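Local atomic coordinates of Cas6b (Methanococcus maripaludis, PDB entry 4Z7K), a protein that cleaves CRISPR precursor RNA as a Cas6-family endoribonuclease, probably to release the individual CRISPR RNAs. Residues F45-I57 with I63-E75. Residues are numbered along the deposited sequence; the frame is centred on the assembly and turned at random.
With nucleotides of chain C.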
loop_
_atom_site.group_PDB
_atom_site.type_symbol
_atom_site.label_atom_id
_atom_site.label_comp_id
_atom_site.label_asym_id
_atom_site.label_seq_id
_atom_site.Cartn_x
_atom_site.Cartn_y
_atom_site.Cartn_z
ATOM N N PHE B 45 4.757 -11.026 -10.670
ATOM C CA PHE B 45 5.452 -11.276 -9.435
ATOM C C PHE B 45 5.067 -12.606 -8.775
ATOM O O PHE B 45 3.908 -12.991 -8.821
ATOM C CB PHE B 45 5.198 -10.079 -8.556
ATOM C CG PHE B 45 5.383 -8.775 -9.287
ATOM C CD1 PHE B 45 6.634 -8.366 -9.708
ATOM C CD2 PHE B 45 4.298 -7.967 -9.571
ATOM C CE1 PHE B 45 6.801 -7.161 -10.379
ATOM C CE2 PHE B 45 4.455 -6.768 -10.243
ATOM C CZ PHE B 45 5.708 -6.366 -10.650
ATOM N N VAL B 46 6.045 -13.334 -8.235
ATOM C CA VAL B 46 5.810 -14.622 -7.550
ATOM C C VAL B 46 5.503 -14.482 -6.040
ATOM O O VAL B 46 6.338 -14.008 -5.265
ATOM C CB VAL B 46 7.026 -15.550 -7.699
ATOM C CG1 VAL B 46 6.695 -16.951 -7.210
ATOM C CG2 VAL B 46 7.514 -15.547 -9.134
ATOM N N TYR B 47 4.327 -14.937 -5.613
ATOM C CA TYR B 47 3.852 -14.661 -4.253
ATOM C C TYR B 47 4.113 -15.823 -3.293
ATOM O O TYR B 47 3.178 -16.492 -2.820
ATOM C CB TYR B 47 2.361 -14.282 -4.287
ATOM C CG TYR B 47 2.133 -12.869 -4.803
ATOM C CD1 TYR B 47 1.662 -11.861 -3.970
ATOM C CD2 TYR B 47 2.432 -12.538 -6.112
ATOM C CE1 TYR B 47 1.474 -10.565 -4.453
ATOM C CE2 TYR B 47 2.254 -11.256 -6.597
ATOM C CZ TYR B 47 1.777 -10.270 -5.773
ATOM O OH TYR B 47 1.606 -8.996 -6.285
ATOM N N LYS B 48 5.391 -16.035 -2.997
ATOM C CA LYS B 48 5.844 -17.031 -2.034
ATOM C C LYS B 48 6.968 -16.441 -1.181
ATOM O O LYS B 48 7.522 -15.383 -1.508
ATOM C CB LYS B 48 6.336 -18.296 -2.744
ATOM C CG LYS B 48 5.308 -19.428 -2.908
ATOM C CD LYS B 48 5.990 -20.686 -3.465
ATOM C CE LYS B 48 6.395 -20.491 -4.943
ATOM N NZ LYS B 48 7.084 -21.654 -5.608
ATOM N N TYR B 49 7.310 -17.116 -0.092
ATOM C CA TYR B 49 8.409 -16.666 0.746
ATOM C C TYR B 49 9.739 -17.013 0.101
ATOM O O TYR B 49 10.001 -18.202 -0.142
ATOM C CB TYR B 49 8.318 -17.323 2.118
ATOM C CG TYR B 49 9.416 -16.929 3.084
ATOM C CD1 TYR B 49 9.521 -15.617 3.554
ATOM C CD2 TYR B 49 10.311 -17.871 3.564
ATOM C CE1 TYR B 49 10.504 -15.256 4.445
ATOM C CE2 TYR B 49 11.297 -17.522 4.457
ATOM C CZ TYR B 49 11.390 -16.210 4.895
ATOM O OH TYR B 49 12.378 -15.860 5.787
ATOM N N PRO B 50 10.593 -15.978 -0.140
ATOM C CA PRO B 50 11.897 -16.059 -0.833
ATOM C C PRO B 50 12.866 -17.027 -0.168
ATOM O O PRO B 50 13.183 -16.844 1.008
ATOM C CB PRO B 50 12.438 -14.623 -0.767
ATOM C CG PRO B 50 11.240 -13.787 -0.607
ATOM C CD PRO B 50 10.276 -14.590 0.229
ATOM N N GLN B 51 13.315 -18.045 -0.901
ATOM C CA GLN B 51 14.220 -19.033 -0.328
ATOM C C GLN B 51 15.639 -18.703 -0.746
ATOM O O GLN B 51 16.574 -19.456 -0.461
ATOM C CB GLN B 51 13.780 -20.453 -0.706
ATOM C CG GLN B 51 12.283 -20.499 -1.053
ATOM C CD GLN B 51 11.711 -21.903 -1.193
ATOM O OE1 GLN B 51 12.377 -22.898 -0.893
ATOM N NE2 GLN B 51 10.457 -21.985 -1.638
ATOM N N ILE B 52 15.772 -17.561 -1.420
ATOM C CA ILE B 52 17.053 -16.864 -1.561
ATOM C C ILE B 52 16.853 -15.398 -1.171
ATOM O O ILE B 52 16.075 -14.700 -1.819
ATOM C CB ILE B 52 17.630 -16.922 -3.000
ATOM C CG1 ILE B 52 18.204 -18.300 -3.307
ATOM C CG2 ILE B 52 18.758 -15.901 -3.166
ATOM C CD1 ILE B 52 19.457 -18.590 -2.551
ATOM N N GLN B 53 17.559 -14.937 -0.132
ATOM C CA GLN B 53 17.419 -13.559 0.378
ATOM C C GLN B 53 18.769 -12.846 0.516
ATOM O O GLN B 53 19.752 -13.435 0.971
ATOM C CB GLN B 53 16.730 -13.562 1.742
ATOM C CG GLN B 53 15.532 -14.466 1.838
ATOM C CD GLN B 53 15.089 -14.662 3.264
ATOM O OE1 GLN B 53 15.304 -13.796 4.110
ATOM N NE2 GLN B 53 14.484 -15.809 3.550
ATOM N N PHE B 54 18.809 -11.571 0.158
ATOM C CA PHE B 54 20.049 -10.812 0.245
ATOM C C PHE B 54 20.039 -9.763 1.358
ATOM O O PHE B 54 19.171 -8.900 1.412
ATOM C CB PHE B 54 20.340 -10.174 -1.097
ATOM C CG PHE B 54 20.383 -11.161 -2.207
ATOM C CD1 PHE B 54 19.295 -11.334 -3.037
ATOM C CD2 PHE B 54 21.498 -11.958 -2.388
ATOM C CE1 PHE B 54 19.330 -12.255 -4.042
ATOM C CE2 PHE B 54 21.543 -12.878 -3.388
ATOM C CZ PHE B 54 20.461 -13.029 -4.220
ATOM N N LYS B 55 21.017 -9.858 2.251
ATOM C CA LYS B 55 21.039 -9.052 3.459
ATOM C C LYS B 55 22.404 -8.378 3.619
ATOM O O LYS B 55 23.404 -8.895 3.112
ATOM C CB LYS B 55 20.712 -9.944 4.656
ATOM C CG LYS B 55 19.373 -10.652 4.497
ATOM C CD LYS B 55 19.123 -11.747 5.521
ATOM C CE LYS B 55 17.647 -12.177 5.505
ATOM N NZ LYS B 55 16.607 -11.088 5.613
ATOM N N ILE B 56 22.469 -7.229 4.292
ATOM C CA ILE B 56 23.785 -6.676 4.616
ATOM C C ILE B 56 23.974 -6.585 6.121
ATOM O O ILE B 56 23.232 -5.893 6.818
ATOM C CB ILE B 56 24.008 -5.305 3.993
ATOM C CG1 ILE B 56 24.196 -5.460 2.489
ATOM C CG2 ILE B 56 25.253 -4.683 4.561
ATOM C CD1 ILE B 56 24.376 -4.157 1.779
ATOM N N ILE B 57 24.978 -7.313 6.604
ATOM C CA ILE B 57 25.111 -7.603 8.027
ATOM C C ILE B 57 26.537 -7.523 8.601
ATOM O O ILE B 57 27.442 -8.261 8.185
ATOM C CB ILE B 57 24.549 -9.021 8.300
ATOM C CG1 ILE B 57 23.025 -9.002 8.174
ATOM C CG2 ILE B 57 25.049 -9.590 9.622
ATOM C CD1 ILE B 57 22.334 -9.955 9.066
ATOM N N ILE B 63 24.277 -13.961 2.014
ATOM C CA ILE B 63 23.343 -14.509 1.043
ATOM C C ILE B 63 22.749 -15.765 1.629
ATOM O O ILE B 63 23.483 -16.697 1.973
ATOM C CB ILE B 63 24.012 -14.867 -0.264
ATOM C CG1 ILE B 63 24.840 -13.694 -0.763
ATOM C CG2 ILE B 63 22.965 -15.307 -1.271
ATOM C CD1 ILE B 63 24.980 -13.651 -2.245
ATOM N N ILE B 64 21.426 -15.806 1.743
ATOM C CA ILE B 64 20.799 -16.935 2.413
ATOM C C ILE B 64 20.099 -17.833 1.412
ATOM O O ILE B 64 19.383 -17.344 0.538
ATOM C CB ILE B 64 19.779 -16.476 3.460
ATOM C CG1 ILE B 64 20.358 -15.358 4.307
ATOM C CG2 ILE B 64 19.385 -17.630 4.356
ATOM C CD1 ILE B 64 21.294 -15.867 5.368
ATOM N N GLY B 65 20.313 -19.142 1.529
ATOM C CA GLY B 65 19.559 -20.080 0.723
ATOM C C GLY B 65 18.848 -21.053 1.634
ATOM O O GLY B 65 19.463 -21.607 2.556
ATOM N N ILE B 66 17.571 -21.318 1.360
ATOM C CA ILE B 66 16.796 -22.108 2.306
ATOM C C ILE B 66 16.140 -23.280 1.618
ATOM O O ILE B 66 15.587 -23.144 0.518
ATOM C CB ILE B 66 15.678 -21.300 2.988
ATOM C CG1 ILE B 66 16.061 -19.841 3.199
ATOM C CG2 ILE B 66 15.273 -21.969 4.287
ATOM C CD1 ILE B 66 14.850 -18.954 3.302
ATOM N N GLY B 67 16.208 -24.426 2.290
ATOM C CA GLY B 67 15.673 -25.681 1.789
ATOM C C GLY B 67 16.446 -26.233 0.602
ATOM O O GLY B 67 17.280 -25.541 0.005
ATOM N N SER B 68 16.127 -27.469 0.235
ATOM C CA SER B 68 16.768 -28.124 -0.889
ATOM C C SER B 68 16.708 -27.244 -2.122
ATOM O O SER B 68 17.662 -27.193 -2.891
ATOM C CB SER B 68 16.110 -29.466 -1.172
ATOM O OG SER B 68 14.761 -29.270 -1.556
ATOM N N LEU B 69 15.571 -26.579 -2.317
ATOM C CA LEU B 69 15.370 -25.696 -3.466
ATOM C C LEU B 69 16.358 -24.519 -3.483
ATOM O O LEU B 69 16.884 -24.146 -4.542
ATOM C CB LEU B 69 13.935 -25.169 -3.490
ATOM C CG LEU B 69 13.590 -24.233 -4.653
ATOM C CD1 LEU B 69 13.507 -25.013 -5.938
ATOM C CD2 LEU B 69 12.295 -23.478 -4.399
ATOM N N GLY B 70 16.571 -23.908 -2.319
ATOM C CA GLY B 70 17.451 -22.753 -2.221
ATOM C C GLY B 70 18.920 -23.125 -2.272
ATOM O O GLY B 70 19.685 -22.609 -3.089
ATOM N N ILE B 71 19.285 -24.072 -1.418
ATOM C CA ILE B 71 20.637 -24.576 -1.334
ATOM C C ILE B 71 21.167 -25.112 -2.643
ATOM O O ILE B 71 22.273 -24.779 -3.040
ATOM C CB ILE B 71 20.727 -25.702 -0.333
ATOM C CG1 ILE B 71 20.565 -25.157 1.078
ATOM C CG2 ILE B 71 22.036 -26.446 -0.498
ATOM C CD1 ILE B 71 21.243 -25.999 2.121
ATOM N N ASN B 72 20.390 -25.962 -3.307
ATOM C CA ASN B 72 20.855 -26.594 -4.545
ATOM C C ASN B 72 21.192 -25.592 -5.666
ATOM O O ASN B 72 22.175 -25.788 -6.367
ATOM C CB ASN B 72 19.839 -27.641 -5.029
ATOM C CG ASN B 72 20.125 -29.044 -4.453
ATOM O OD1 ASN B 72 21.231 -29.339 -3.977
ATOM N ND2 ASN B 72 19.117 -29.901 -4.483
ATOM N N PHE B 73 20.412 -24.523 -5.829
ATOM C CA PHE B 73 20.785 -23.480 -6.791
ATOM C C PHE B 73 22.101 -22.854 -6.389
ATOM O O PHE B 73 22.976 -22.592 -7.220
ATOM C CB PHE B 73 19.731 -22.384 -6.877
ATOM C CG PHE B 73 20.281 -21.046 -7.322
ATOM C CD1 PHE B 73 20.548 -20.047 -6.399
ATOM C CD2 PHE B 73 20.486 -20.768 -8.659
ATOM C CE1 PHE B 73 21.033 -18.819 -6.803
ATOM C CE2 PHE B 73 20.974 -19.534 -9.065
ATOM C CZ PHE B 73 21.245 -18.564 -8.136
ATOM N N LEU B 74 22.207 -22.593 -5.092
ATOM C CA LEU B 74 23.360 -21.917 -4.498
ATOM C C LEU B 74 24.627 -22.706 -4.839
ATOM O O LEU B 74 25.659 -22.112 -5.128
ATOM C CB LEU B 74 23.169 -21.741 -2.984
ATOM C CG LEU B 74 23.613 -20.400 -2.401
ATOM C CD1 LEU B 74 22.943 -19.238 -3.134
ATOM C CD2 LEU B 74 23.259 -20.357 -0.933
ATOM N N GLU B 75 24.555 -24.035 -4.726
ATOM C CA GLU B 75 25.652 -24.913 -5.121
ATOM C C GLU B 75 25.737 -25.102 -6.644
ATOM O O GLU B 75 26.818 -24.952 -7.223
ATOM C CB GLU B 75 25.499 -26.300 -4.471
ATOM C CG GLU B 75 24.919 -26.347 -3.059
ATOM C CD GLU B 75 24.821 -27.780 -2.547
ATOM O OE1 GLU B 75 25.002 -28.701 -3.378
ATOM O OE2 GLU B 75 24.587 -27.992 -1.331
ATOM P P G C 22 7.138 -10.788 0.764
ATOM O OP1 G C 22 8.474 -11.357 1.106
ATOM O OP2 G C 22 6.977 -9.315 0.798
ATOM O "O5'" G C 22 6.702 -11.192 -0.720
ATOM C "C5'" G C 22 7.235 -12.332 -1.389
ATOM C "C4'" G C 22 7.137 -12.173 -2.888
ATOM O "O4'" G C 22 5.744 -12.007 -3.259
ATOM C "C3'" G C 22 7.841 -10.943 -3.459
ATOM O "O3'" G C 22 9.202 -11.184 -3.778
ATOM C "C2'" G C 22 7.017 -10.600 -4.685
ATOM O "O2'" G C 22 7.423 -11.412 -5.776
ATOM C "C1'" G C 22 5.612 -10.995 -4.234
ATOM N N9 G C 22 4.915 -9.867 -3.591
ATOM C C8 G C 22 4.411 -9.910 -2.318
ATOM N N7 G C 22 3.839 -8.809 -1.939
ATOM C C5 G C 22 3.983 -7.981 -3.032
ATOM C C6 G C 22 3.547 -6.653 -3.184
ATOM O O6 G C 22 2.942 -5.961 -2.358
ATOM N N1 G C 22 3.868 -6.152 -4.438
ATOM C C2 G C 22 4.519 -6.849 -5.419
ATOM N N2 G C 22 4.729 -6.170 -6.553
ATOM N N3 G C 22 4.936 -8.100 -5.282
ATOM C C4 G C 22 4.637 -8.607 -4.069
ATOM P P A C 12 0.282 -2.246 -11.114
ATOM O OP1 A C 12 1.519 -3.042 -11.321
ATOM O OP2 A C 12 -0.434 -1.684 -12.294
ATOM O "O5'" A C 12 -0.766 -3.121 -10.301
ATOM C "C5'" A C 12 -1.110 -4.410 -10.775
ATOM C "C4'" A C 12 -0.080 -5.421 -10.348
ATOM O "O4'" A C 12 0.817 -4.818 -9.380
ATOM C "C3'" A C 12 -0.657 -6.643 -9.665
ATOM O "O3'" A C 12 -0.935 -7.648 -10.614
ATOM C "C2'" A C 12 0.411 -7.045 -8.649
ATOM O "O2'" A C 12 1.371 -7.910 -9.225
ATOM C "C1'" A C 12 1.074 -5.705 -8.317
ATOM N N9 A C 12 0.543 -5.095 -7.083
ATOM C C8 A C 12 0.219 -3.771 -6.920
ATOM N N7 A C 12 -0.248 -3.488 -5.731
ATOM C C5 A C 12 -0.233 -4.710 -5.063
ATOM C C6 A C 12 -0.610 -5.081 -3.755
ATOM N N6 A C 12 -1.092 -4.237 -2.840
ATOM N N1 A C 12 -0.476 -6.374 -3.405
ATOM C C2 A C 12 0.011 -7.228 -4.314
ATOM N N3 A C 12 0.407 -7.010 -5.566
ATOM C C4 A C 12 0.256 -5.712 -5.887
ATOM P P A C 15 -6.103 -16.125 -4.291
ATOM O OP1 A C 15 -7.578 -16.164 -4.119
ATOM O OP2 A C 15 -5.397 -14.810 -4.361
ATOM O "O5'" A C 15 -5.464 -16.987 -3.115
ATOM C "C5'" A C 15 -5.032 -18.318 -3.367
ATOM C "C4'" A C 15 -3.891 -18.716 -2.474
ATOM O "O4'" A C 15 -2.894 -17.654 -2.436
ATOM C "C3'" A C 15 -4.279 -18.981 -1.025
ATOM O "O3'" A C 15 -3.428 -19.997 -0.515
ATOM C "C2'" A C 15 -3.932 -17.658 -0.343
ATOM O "O2'" A C 15 -3.717 -17.738 1.050
ATOM C "C1'" A C 15 -2.660 -17.284 -1.084
ATOM N N9 A C 15 -2.291 -15.864 -1.013
ATOM C C8 A C 15 -3.097 -14.747 -1.054
ATOM N N7 A C 15 -2.434 -13.614 -0.979
ATOM C C5 A C 15 -1.105 -14.009 -0.884
ATOM C C6 A C 15 0.096 -13.284 -0.786
ATOM N N6 A C 15 0.169 -11.949 -0.755
ATOM N N1 A C 15 1.242 -13.997 -0.705
ATOM C C2 A C 15 1.185 -15.339 -0.740
ATOM N N3 A C 15 0.128 -16.134 -0.828
ATOM C C4 A C 15 -0.999 -15.393 -0.908
#
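Residues 52-57 and 63-66 run antiparallel, their axes at 160°, with Gln53 and Ile64 forming a hydrogen-bonded pair: Gln53 N to Ile64 O and Ile64 N to Gln53 O, at 3.1 and 3.0 Å. A third bond, Ile66 N to Gln51 O, follows just before the chain turns into helix 67-76. Ile52 carries the helix-facing side: its CG1 stands beside the backbone N (chi1 -75°), and CD1 passes over Gly65 to meet Leu74 CD1 at 3.6 Å. On the same face, CE2 of the Phe54 ring touches Ile63 CG2 at 3.5 Å. Ile66 CD1 approaches Tyr49 CE2 of the preceding loop at 4.0 Å, the side chains crossing nearly at right angles. Gln53 NE2 donates to Pro50 O (3.0 Å), tying strand to loop. That loop reaches the RNA of chain C, where Val46 O accepts a hydrogen bond from O2' of G22 and one face of the Tyr47 ring lies against N9 of G22. The hairpin's strand 52-57 is outermost, within this chain, in a four-stranded antiparallel sheet, followed by 60-66, 2-9 and 98-109, an order consistent with the ferredoxin-like fold of Cas6 proteins; Leu74 packs on Met6 and Ile8, while helix 20-30 meets Phe54 and Ile63.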